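Local atomic coordinates of spectinomycin phosphotransferase (Legionella pneumophila, PDB entry 3I1A), a protein that confers antibiotic resistance, probably by transferring a phosphate group from a bound nucleotide to spectinomycin with the help of a metal ion. Residues K116-L121 with N252-P257; H210-A215 with L243-G248; A215-V220 with Y227-D232. All blocks are in the same frame, centred on the assembly; numbering follows the deposited sequence.

Contact 1: residues K116-L121 with N252-P257; sequences KQWKQL and NVWNKP
Trp118 and Trp254 meet in an edge-to-face (T-shaped) stack, with Trp118 supplying the edge and Trp254 the face. The six-membered ring of Trp118 lies 4.6 Å, centroid to centroid, from the five-membered ring of Trp254, and the planes are inclined at 59°, well short of perpendicular. Trp118 CH2 stands 3.4 Å above the indole plane of Trp254, over the five-membered ring and about equally far from its five atoms, with Trp254 CD1 and NE1 both at 3.5 Å. Beside it, Trp118 CZ2 is 3.7 Å from Trp254 CD1. Conversely, Trp254 CG lies in the plane of the Trp118 ring, at its rim, which confirms the edge-on approach. The backbones stay far apart, with Trp118 CA and Trp254 CA 10.3 Å from each other, and the two long aromatic side chains bridge that gap. The CB bond of Trp118 is not itself aimed at 252-257; with CG turned away from the carbonyl carbon (chi1 -87°), the far end of the ring reaches Trp254.

Topologically, the contact ties helix 115-129 of the kinase-like phosphotransferase fold to the loop that leads into helix 257-267. Lys256 occupies the N-cap position of that helix, two residues beyond Trp254 in the same loop.

The remaining contact is aliphatic on aromatic. Leu121, one helical turn after Trp118, comes from the opposite direction to Trp254, and its CD2 methyl is 3.9 Å from Trp254 CH2, at the far end of the indole from the pyrrole ring that receives Trp118. No hydrogen bond crosses between the segments, and the three touching side chains are buried; the contact is one of ring and methyl packing. Tyr262 and Glu259 of helix 257-267 also touch Trp118, Phe263 of that helix touches Leu121, and Val218 of strand 218-220 packs against Trp254.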
loop_
_atom_site.group_PDB
_atom_site.type_symbol
_atom_site.label_atom_id
_atom_site.label_comp_id
_atom_site.label_asym_id
_atom_site.label_seq_id
_atom_site.Cartn_x
_atom_site.Cartn_y
_atom_site.Cartn_z
ATOM N N LYS A 116 -9.970 17.791 10.768
ATOM C CA LYS A 116 -10.617 18.064 9.491
ATOM C C LYS A 116 -10.148 17.064 8.429
ATOM O O LYS A 116 -10.961 16.515 7.654
ATOM C CB LYS A 116 -10.312 19.501 9.077
ATOM C CG LYS A 116 -10.985 19.947 7.804
ATOM C CD LYS A 116 -10.789 21.445 7.612
ATOM C CE LYS A 116 -11.589 21.966 6.441
ATOM N NZ LYS A 116 -11.303 23.408 6.255
ATOM N N GLN A 117 -8.846 16.789 8.413
ATOM C CA GLN A 117 -8.295 15.826 7.458
ATOM C C GLN A 117 -8.744 14.392 7.754
ATOM O O GLN A 117 -8.888 13.590 6.841
ATOM C CB GLN A 117 -6.763 15.946 7.425
ATOM C CG GLN A 117 -6.324 17.304 6.898
ATOM C CD GLN A 117 -4.851 17.638 7.147
ATOM O OE1 GLN A 117 -4.225 17.106 8.050
ATOM N NE2 GLN A 117 -4.319 18.555 6.355
ATOM N N TRP A 118 -8.961 14.056 9.018
ATOM C CA TRP A 118 -9.417 12.711 9.346
ATOM C C TRP A 118 -10.828 12.555 8.780
ATOM O O TRP A 118 -11.154 11.519 8.223
ATOM C CB TRP A 118 -9.455 12.475 10.845
ATOM C CG TRP A 118 -8.147 12.005 11.379
ATOM C CD1 TRP A 118 -7.274 12.710 12.155
ATOM C CD2 TRP A 118 -7.565 10.706 11.195
ATOM N NE1 TRP A 118 -6.183 11.923 12.475
ATOM C CE2 TRP A 118 -6.335 10.694 11.896
ATOM C CE3 TRP A 118 -7.963 9.553 10.515
ATOM C CZ2 TRP A 118 -5.499 9.569 11.931
ATOM C CZ3 TRP A 118 -7.130 8.426 10.551
ATOM C CH2 TRP A 118 -5.914 8.447 11.255
ATOM N N LYS A 119 -11.640 13.596 8.922
ATOM C CA LYS A 119 -12.995 13.556 8.392
ATOM C C LYS A 119 -12.982 13.419 6.872
ATOM O O LYS A 119 -13.745 12.618 6.310
ATOM C CB LYS A 119 -13.773 14.811 8.803
ATOM C CG LYS A 119 -14.112 14.827 10.281
ATOM C CD LYS A 119 -14.899 16.080 10.710
ATOM C CE LYS A 119 -15.096 16.076 12.240
ATOM N NZ LYS A 119 -15.639 17.347 12.787
ATOM N N GLN A 120 -12.106 14.185 6.212
ATOM C CA GLN A 120 -11.976 14.156 4.753
ATOM C C GLN A 120 -11.531 12.752 4.312
ATOM O O GLN A 120 -12.006 12.233 3.297
ATOM C CB GLN A 120 -10.948 15.194 4.297
ATOM C CG GLN A 120 -10.696 15.177 2.798
ATOM C CD GLN A 120 -9.657 16.187 2.343
ATOM O OE1 GLN A 120 -8.770 16.605 3.120
ATOM N NE2 GLN A 120 -9.734 16.570 1.061
ATOM N N LEU A 121 -10.631 12.130 5.082
ATOM C CA LEU A 121 -10.172 10.787 4.723
ATOM C C LEU A 121 -11.355 9.814 4.812
ATOM O O LEU A 121 -11.515 8.928 3.956
ATOM C CB LEU A 121 -9.024 10.329 5.637
ATOM C CG LEU A 121 -8.555 8.872 5.471
ATOM C CD1 LEU A 121 -7.955 8.671 4.066
ATOM C CD2 LEU A 121 -7.514 8.538 6.536
ATOM N N ASN A 252 3.155 2.711 14.187
ATOM C CA ASN A 252 3.012 3.317 15.499
ATOM C C ASN A 252 2.317 4.681 15.490
ATOM O O ASN A 252 2.609 5.557 16.306
ATOM C CB ASN A 252 4.363 3.409 16.210
ATOM C CG ASN A 252 4.271 2.962 17.658
ATOM O OD1 ASN A 252 4.623 1.823 18.003
ATOM N ND2 ASN A 252 3.764 3.835 18.511
ATOM N N VAL A 253 1.415 4.861 14.532
ATOM C CA VAL A 253 0.600 6.059 14.426
ATOM C C VAL A 253 -0.764 5.465 14.045
ATOM O O VAL A 253 -0.834 4.264 13.746
ATOM C CB VAL A 253 1.112 7.045 13.319
ATOM C CG1 VAL A 253 2.493 7.600 13.717
ATOM C CG2 VAL A 253 1.194 6.344 11.968
ATOM N N TRP A 254 -1.817 6.286 14.059
ATOM C CA TRP A 254 -3.176 5.827 13.736
ATOM C C TRP A 254 -3.595 4.766 14.762
ATOM O O TRP A 254 -4.042 3.669 14.420
ATOM C CB TRP A 254 -3.201 5.249 12.307
ATOM C CG TRP A 254 -3.089 6.273 11.211
ATOM C CD1 TRP A 254 -2.493 7.513 11.273
ATOM C CD2 TRP A 254 -3.580 6.134 9.870
ATOM N NE1 TRP A 254 -2.593 8.143 10.046
ATOM C CE2 TRP A 254 -3.256 7.321 9.173
ATOM C CE3 TRP A 254 -4.263 5.116 9.191
ATOM C CZ2 TRP A 254 -3.599 7.520 7.819
ATOM C CZ3 TRP A 254 -4.606 5.309 7.839
ATOM C CH2 TRP A 254 -4.271 6.504 7.172
ATOM N N ASN A 255 -3.462 5.118 16.036
ATOM C CA ASN A 255 -3.794 4.220 17.134
ATOM C C ASN A 255 -4.505 4.965 18.258
ATOM O O ASN A 255 -4.562 4.489 19.386
ATOM C CB ASN A 255 -2.512 3.577 17.678
ATOM C CG ASN A 255 -1.361 4.571 17.784
ATOM O OD1 ASN A 255 -1.574 5.757 18.029
ATOM N ND2 ASN A 255 -0.137 4.089 17.602
ATOM N N LYS A 256 -5.076 6.123 17.944
ATOM C CA LYS A 256 -5.743 6.917 18.955
ATOM C C LYS A 256 -7.250 7.028 18.761
ATOM O O LYS A 256 -7.744 7.215 17.647
ATOM C CB LYS A 256 -5.105 8.300 18.984
ATOM C CG LYS A 256 -3.600 8.241 19.180
ATOM C CD LYS A 256 -2.956 9.593 18.972
ATOM C CE LYS A 256 -1.491 9.516 19.340
ATOM N NZ LYS A 256 -1.344 9.062 20.751
ATOM N N PRO A 257 -8.008 6.923 19.859
ATOM C CA PRO A 257 -9.468 7.004 19.827
ATOM C C PRO A 257 -10.073 8.182 19.061
ATOM O O PRO A 257 -11.003 7.997 18.279
ATOM C CB PRO A 257 -9.836 7.006 21.310
ATOM C CG PRO A 257 -8.785 6.128 21.893
ATOM C CD PRO A 257 -7.537 6.643 21.226
#

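Contact 2: residues H210-A215 with L243-G248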
loop_
_atom_site.group_PDB
_atom_site.type_symbol
_atom_site.label_atom_id
_atom_site.label_comp_id
_atom_site.label_asym_id
_atom_site.label_seq_id
_atom_site.Cartn_x
_atom_site.Cartn_y
_atom_site.Cartn_z
ATOM N N HIS A 210 -8.491 -0.051 -1.364
ATOM C CA HIS A 210 -7.108 0.327 -1.613
ATOM C C HIS A 210 -6.223 -0.888 -1.250
ATOM O O HIS A 210 -5.318 -1.260 -2.006
ATOM C CB HIS A 210 -6.761 1.538 -0.757
ATOM C CG HIS A 210 -5.340 1.971 -0.888
ATOM N ND1 HIS A 210 -4.302 1.326 -0.245
ATOM C CD2 HIS A 210 -4.790 3.017 -1.545
ATOM C CE1 HIS A 210 -3.174 1.970 -0.493
ATOM N NE2 HIS A 210 -3.444 3.000 -1.279
ATOM N N SER A 211 -6.498 -1.483 -0.092
ATOM C CA SER A 211 -5.825 -2.681 0.462
ATOM C C SER A 211 -4.605 -2.480 1.371
ATOM O O SER A 211 -4.198 -3.410 2.091
ATOM C CB SER A 211 -5.494 -3.704 -0.651
ATOM O OG SER A 211 -4.211 -3.506 -1.259
ATOM N N ASP A 212 -4.048 -1.272 1.394
ATOM C CA ASP A 212 -2.866 -1.034 2.207
ATOM C C ASP A 212 -2.837 0.446 2.565
ATOM O O ASP A 212 -1.806 1.132 2.443
ATOM C CB ASP A 212 -1.627 -1.429 1.386
ATOM C CG ASP A 212 -0.391 -1.594 2.228
ATOM O OD1 ASP A 212 -0.515 -1.835 3.442
ATOM O OD2 ASP A 212 0.721 -1.490 1.659
ATOM N N ILE A 213 -3.975 0.924 3.055
ATOM C CA ILE A 213 -4.096 2.333 3.354
ATOM C C ILE A 213 -3.699 2.742 4.759
ATOM O O ILE A 213 -4.537 3.051 5.607
ATOM C CB ILE A 213 -5.534 2.835 2.936
ATOM C CG1 ILE A 213 -5.646 4.341 3.123
ATOM C CG2 ILE A 213 -6.628 2.061 3.678
ATOM C CD1 ILE A 213 -4.531 5.112 2.404
ATOM N N HIS A 214 -2.379 2.716 4.985
ATOM C CA HIS A 214 -1.790 3.129 6.253
ATOM C C HIS A 214 -1.302 4.572 6.105
ATOM O O HIS A 214 -1.390 5.148 5.016
ATOM C CB HIS A 214 -0.634 2.197 6.660
ATOM C CG HIS A 214 0.442 2.074 5.634
ATOM N ND1 HIS A 214 1.463 2.997 5.505
ATOM C CD2 HIS A 214 0.674 1.118 4.705
ATOM C CE1 HIS A 214 2.277 2.605 4.541
ATOM N NE2 HIS A 214 1.823 1.468 4.041
ATOM N N ALA A 215 -0.795 5.144 7.197
ATOM C CA ALA A 215 -0.377 6.547 7.209
ATOM C C ALA A 215 0.632 6.944 6.159
ATOM O O ALA A 215 0.665 8.105 5.734
ATOM C CB ALA A 215 0.122 6.932 8.597
ATOM N N LEU A 243 -10.808 -0.539 6.320
ATOM C CA LEU A 243 -11.128 0.036 7.619
ATOM C C LEU A 243 -10.210 -0.411 8.760
ATOM O O LEU A 243 -10.067 0.308 9.746
ATOM C CB LEU A 243 -12.607 -0.231 7.978
ATOM C CG LEU A 243 -13.579 0.463 7.009
ATOM C CD1 LEU A 243 -15.066 0.241 7.448
ATOM C CD2 LEU A 243 -13.259 1.956 6.959
ATOM N N MET A 244 -9.579 -1.573 8.613
ATOM C CA MET A 244 -8.715 -2.100 9.658
ATOM C C MET A 244 -7.555 -1.163 9.982
ATOM O O MET A 244 -6.996 -1.215 11.080
ATOM C CB MET A 244 -8.163 -3.466 9.248
ATOM C CG MET A 244 -7.263 -3.434 8.031
ATOM S SD MET A 244 -5.776 -4.505 8.211
ATOM C CE MET A 244 -4.650 -3.301 9.030
ATOM N N PHE A 245 -7.209 -0.304 9.039
ATOM C CA PHE A 245 -6.101 0.621 9.249
ATOM C C PHE A 245 -6.456 1.793 10.164
ATOM O O PHE A 245 -5.572 2.389 10.788
ATOM C CB PHE A 245 -5.610 1.151 7.902
ATOM C CG PHE A 245 -4.901 0.105 7.073
ATOM C CD1 PHE A 245 -5.599 -0.652 6.128
ATOM C CD2 PHE A 245 -3.548 -0.160 7.275
ATOM C CE1 PHE A 245 -4.956 -1.664 5.398
ATOM C CE2 PHE A 245 -2.899 -1.174 6.540
ATOM C CZ PHE A 245 -3.601 -1.918 5.611
ATOM N N ILE A 246 -7.744 2.128 10.261
ATOM C CA ILE A 246 -8.157 3.257 11.107
ATOM C C ILE A 246 -8.080 2.748 12.534
ATOM O O ILE A 246 -8.842 1.864 12.930
ATOM C CB ILE A 246 -9.587 3.720 10.726
ATOM C CG1 ILE A 246 -9.653 3.969 9.204
ATOM C CG2 ILE A 246 -9.972 4.980 11.514
ATOM C CD1 ILE A 246 -8.657 5.020 8.660
ATOM N N GLY A 247 -7.124 3.275 13.296
ATOM C CA GLY A 247 -6.924 2.793 14.653
ATOM C C GLY A 247 -6.086 1.505 14.636
ATOM O O GLY A 247 -5.885 0.856 15.671
ATOM N N GLY A 248 -5.577 1.143 13.464
ATOM C CA GLY A 248 -4.797 -0.086 13.329
ATOM C C GLY A 248 -3.372 -0.027 13.864
ATOM O O GLY A 248 -2.770 -1.057 14.127
#
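Phe245 reaches the backbone of 210-215 from a compact loop: a type I turn runs from Leu243 to Ile246, closed by Ile246 N to Leu243 O. Within that turn Met244 bends back, its CE 3.6 Å above the Phe245 ring, over its centre.

Phe245 CG lies anti to the carbonyl carbon (chi1 -70°), extending a CB bond that points toward 210-215 and laying the opposite ring face on the Asp212-Ile213 backbone, with Ile213 N 3.6 Å above the plane. Asp212 CA is 3.6 Å from Phe245 CZ, Ile213 CG2 is 3.8 Å from CD1, and His214 CB is 3.8 Å from CD2. The spacing of His210, Asp212 and Asn217 is consistent with the HxDxxxxN catalytic loop of kinase-like phosphotransferases, so Phe245 packs against that loop; within it Asp212 N donates to His210 ND1 (3.1 Å) in the imidazole plane. Next, a type II turn from Phe245 to Gly248 is closed by Gly248 N to Phe245 O.

With no hydrogen bond crossing, the chemistry is that of a ring pressed on peptide groups. Ile213 O, 3.2 Å from Phe245 CB, is buried without a polar partner, whereas Asp212 OD1 forms a salt bridge with Arg284 of helix 274-297, which holds the carboxylate beside the ring.

Contact 3: residues A215-V220 with Y227-D232; sequences AGNVLV and YIIDWD
Leu219 and Tyr227 form the hydrogen-bonded antiparallel pair, with Leu219 N to Tyr227 O at 2.8 Å, and Tyr227 N to Leu219 O more bent at 139°. Ile229 N to Asn217 O, also 2.8 Å, is nearly straight at 172°, although the donor is tilted from the carbonyl plane. Between these rungs Val218 and Ile228 make a non-hydrogen-bonded pair; Val218 CA approaches Tyr227 O, and Ile228 CA approaches Asn217 O, as CA-H...O contacts.

These bonds build the beta hairpin of strands 218-220 and 226-228, whose ends bring together Asn217 and Asp230, the two residues that bind magnesium in a structure of this protein. No metal is present here. Asn217 ND2 donates to Asp212 O, while Asn217 OD1 lies 3.6 Å from Asp230 CB, the amide and carboxylate planes being perpendicular. Asp230 OD1 closes an Asx turn by accepting from Asp232 N.

Ile229 holds CG1 between its backbone N and carbonyl carbon (chi1 60°), which brings that carbon close to Asn217 O, at 3.4 Å. Its other branch serves the apolar contacts: CG2 of Ile229 meets Leu219 CD1 at 3.8 Å, and Leu219 CB faces Tyr227 CB at 4.4 Å.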
loop_
_atom_site.group_PDB
_atom_site.type_symbol
_atom_site.label_atom_id
_atom_site.label_comp_id
_atom_site.label_asym_id
_atom_site.label_seq_id
_atom_site.Cartn_x
_atom_site.Cartn_y
_atom_site.Cartn_z
ATOM N N ALA A 215 -0.795 5.144 7.197
ATOM C CA ALA A 215 -0.377 6.547 7.209
ATOM C C ALA A 215 0.632 6.944 6.159
ATOM O O ALA A 215 0.665 8.105 5.734
ATOM C CB ALA A 215 0.122 6.932 8.597
ATOM N N GLY A 216 1.457 5.991 5.738
ATOM C CA GLY A 216 2.439 6.289 4.725
ATOM C C GLY A 216 1.825 6.534 3.368
ATOM O O GLY A 216 2.458 7.124 2.493
ATOM N N ASN A 217 0.583 6.088 3.181
ATOM C CA ASN A 217 -0.089 6.269 1.900
ATOM C C ASN A 217 -1.093 7.415 1.820
ATOM O O ASN A 217 -1.907 7.515 0.890
ATOM C CB ASN A 217 -0.681 4.944 1.447
ATOM C CG ASN A 217 0.407 4.000 0.959
ATOM O OD1 ASN A 217 1.417 4.459 0.421
ATOM N ND2 ASN A 217 0.213 2.707 1.129
ATOM N N VAL A 218 -1.038 8.291 2.821
ATOM C CA VAL A 218 -1.857 9.484 2.779
ATOM C C VAL A 218 -0.879 10.661 2.813
ATOM O O VAL A 218 -0.037 10.734 3.710
ATOM C CB VAL A 218 -2.796 9.619 3.994
ATOM C CG1 VAL A 218 -3.565 10.928 3.875
ATOM C CG2 VAL A 218 -3.769 8.467 4.046
ATOM N N LEU A 219 -0.985 11.565 1.844
ATOM C CA LEU A 219 -0.121 12.744 1.822
ATOM C C LEU A 219 -0.988 13.940 2.145
ATOM O O LEU A 219 -2.173 13.956 1.821
ATOM C CB LEU A 219 0.502 12.948 0.444
ATOM C CG LEU A 219 1.355 11.792 -0.097
ATOM C CD1 LEU A 219 1.986 12.218 -1.390
ATOM C CD2 LEU A 219 2.418 11.422 0.899
ATOM N N VAL A 220 -0.406 14.939 2.795
ATOM C CA VAL A 220 -1.146 16.159 3.124
ATOM C C VAL A 220 -0.561 17.190 2.185
ATOM O O VAL A 220 0.596 17.587 2.335
ATOM C CB VAL A 220 -0.909 16.590 4.577
ATOM C CG1 VAL A 220 -1.598 17.927 4.840
ATOM C CG2 VAL A 220 -1.424 15.531 5.516
ATOM N N TYR A 227 -4.319 13.354 0.141
ATOM C CA TYR A 227 -4.225 12.630 -1.126
ATOM C C TYR A 227 -3.909 11.201 -0.754
ATOM O O TYR A 227 -3.064 10.967 0.113
ATOM C CB TYR A 227 -3.109 13.177 -2.019
ATOM C CG TYR A 227 -3.460 14.534 -2.568
ATOM C CD1 TYR A 227 -4.218 14.657 -3.729
ATOM C CD2 TYR A 227 -3.189 15.686 -1.830
ATOM C CE1 TYR A 227 -4.725 15.906 -4.135
ATOM C CE2 TYR A 227 -3.682 16.923 -2.229
ATOM C CZ TYR A 227 -4.453 17.023 -3.372
ATOM O OH TYR A 227 -4.999 18.247 -3.710
ATOM N N ILE A 228 -4.614 10.253 -1.363
ATOM C CA ILE A 228 -4.350 8.839 -1.102
ATOM C C ILE A 228 -3.465 8.325 -2.226
ATOM O O ILE A 228 -3.829 8.445 -3.389
ATOM C CB ILE A 228 -5.645 8.007 -1.076
ATOM C CG1 ILE A 228 -6.509 8.446 0.108
ATOM C CG2 ILE A 228 -5.284 6.511 -0.955
ATOM C CD1 ILE A 228 -7.876 7.771 0.131
ATOM N N ILE A 229 -2.312 7.750 -1.881
ATOM C CA ILE A 229 -1.372 7.263 -2.887
ATOM C C ILE A 229 -1.184 5.754 -2.858
ATOM O O ILE A 229 -1.739 5.061 -2.002
ATOM C CB ILE A 229 0.035 7.940 -2.750
ATOM C CG1 ILE A 229 0.646 7.658 -1.371
ATOM C CG2 ILE A 229 -0.118 9.464 -2.977
ATOM C CD1 ILE A 229 2.127 8.005 -1.296
ATOM N N ASP A 230 -0.421 5.280 -3.842
ATOM C CA ASP A 230 -0.080 3.879 -4.081
ATOM C C ASP A 230 -1.285 3.045 -4.472
ATOM O O ASP A 230 -1.783 2.228 -3.698
ATOM C CB ASP A 230 0.594 3.234 -2.884
ATOM C CG ASP A 230 1.092 1.820 -3.206
ATOM O OD1 ASP A 230 0.750 1.288 -4.287
ATOM O OD2 ASP A 230 1.807 1.239 -2.378
ATOM N N TRP A 231 -1.723 3.240 -5.701
ATOM C CA TRP A 231 -2.866 2.535 -6.247
ATOM C C TRP A 231 -2.411 1.395 -7.144
ATOM O O TRP A 231 -3.105 1.026 -8.094
ATOM C CB TRP A 231 -3.728 3.532 -7.028
ATOM C CG TRP A 231 -4.498 4.413 -6.117
ATOM C CD1 TRP A 231 -4.185 5.692 -5.705
ATOM C CD2 TRP A 231 -5.685 4.045 -5.421
ATOM N NE1 TRP A 231 -5.119 6.124 -4.788
ATOM C CE2 TRP A 231 -6.047 5.129 -4.599
ATOM C CE3 TRP A 231 -6.478 2.890 -5.411
ATOM C CZ2 TRP A 231 -7.169 5.091 -3.776
ATOM C CZ3 TRP A 231 -7.588 2.852 -4.591
ATOM C CH2 TRP A 231 -7.926 3.946 -3.786
ATOM N N ASP A 232 -1.252 0.817 -6.819
ATOM C CA ASP A 232 -0.690 -0.276 -7.630
ATOM C C ASP A 232 -1.393 -1.617 -7.487
ATOM O O ASP A 232 -1.443 -2.388 -8.428
ATOM C CB ASP A 232 0.802 -0.474 -7.325
ATOM C CG ASP A 232 1.667 0.614 -7.922
ATOM O OD1 ASP A 232 1.192 1.279 -8.869
ATOM O OD2 ASP A 232 2.818 0.800 -7.456
#

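How the contacts relate
Contact 3 is nested along the chain inside the loop closed by contact 2, and contact 2 inside that closed by contact 1; contacts 2 and 3 share Ala215. The magnesium-site hairpin of contact 3 is further tied to contact 2 by a probable hydrogen bond, His210 NE2 to Ile229 O (2.8 Å). Trp254 of contact 1 packs against contact 2: its CZ3 is 3.2 Å from Ile213 O, its CE3 3.4 Å from Phe245 O, and its NE1 3.3 Å from CB of the shared Ala215. The side chain of Trp254 lies about 7 Å from that of Asn217, close to the magnesium site but not among the residues seen to bind the metal.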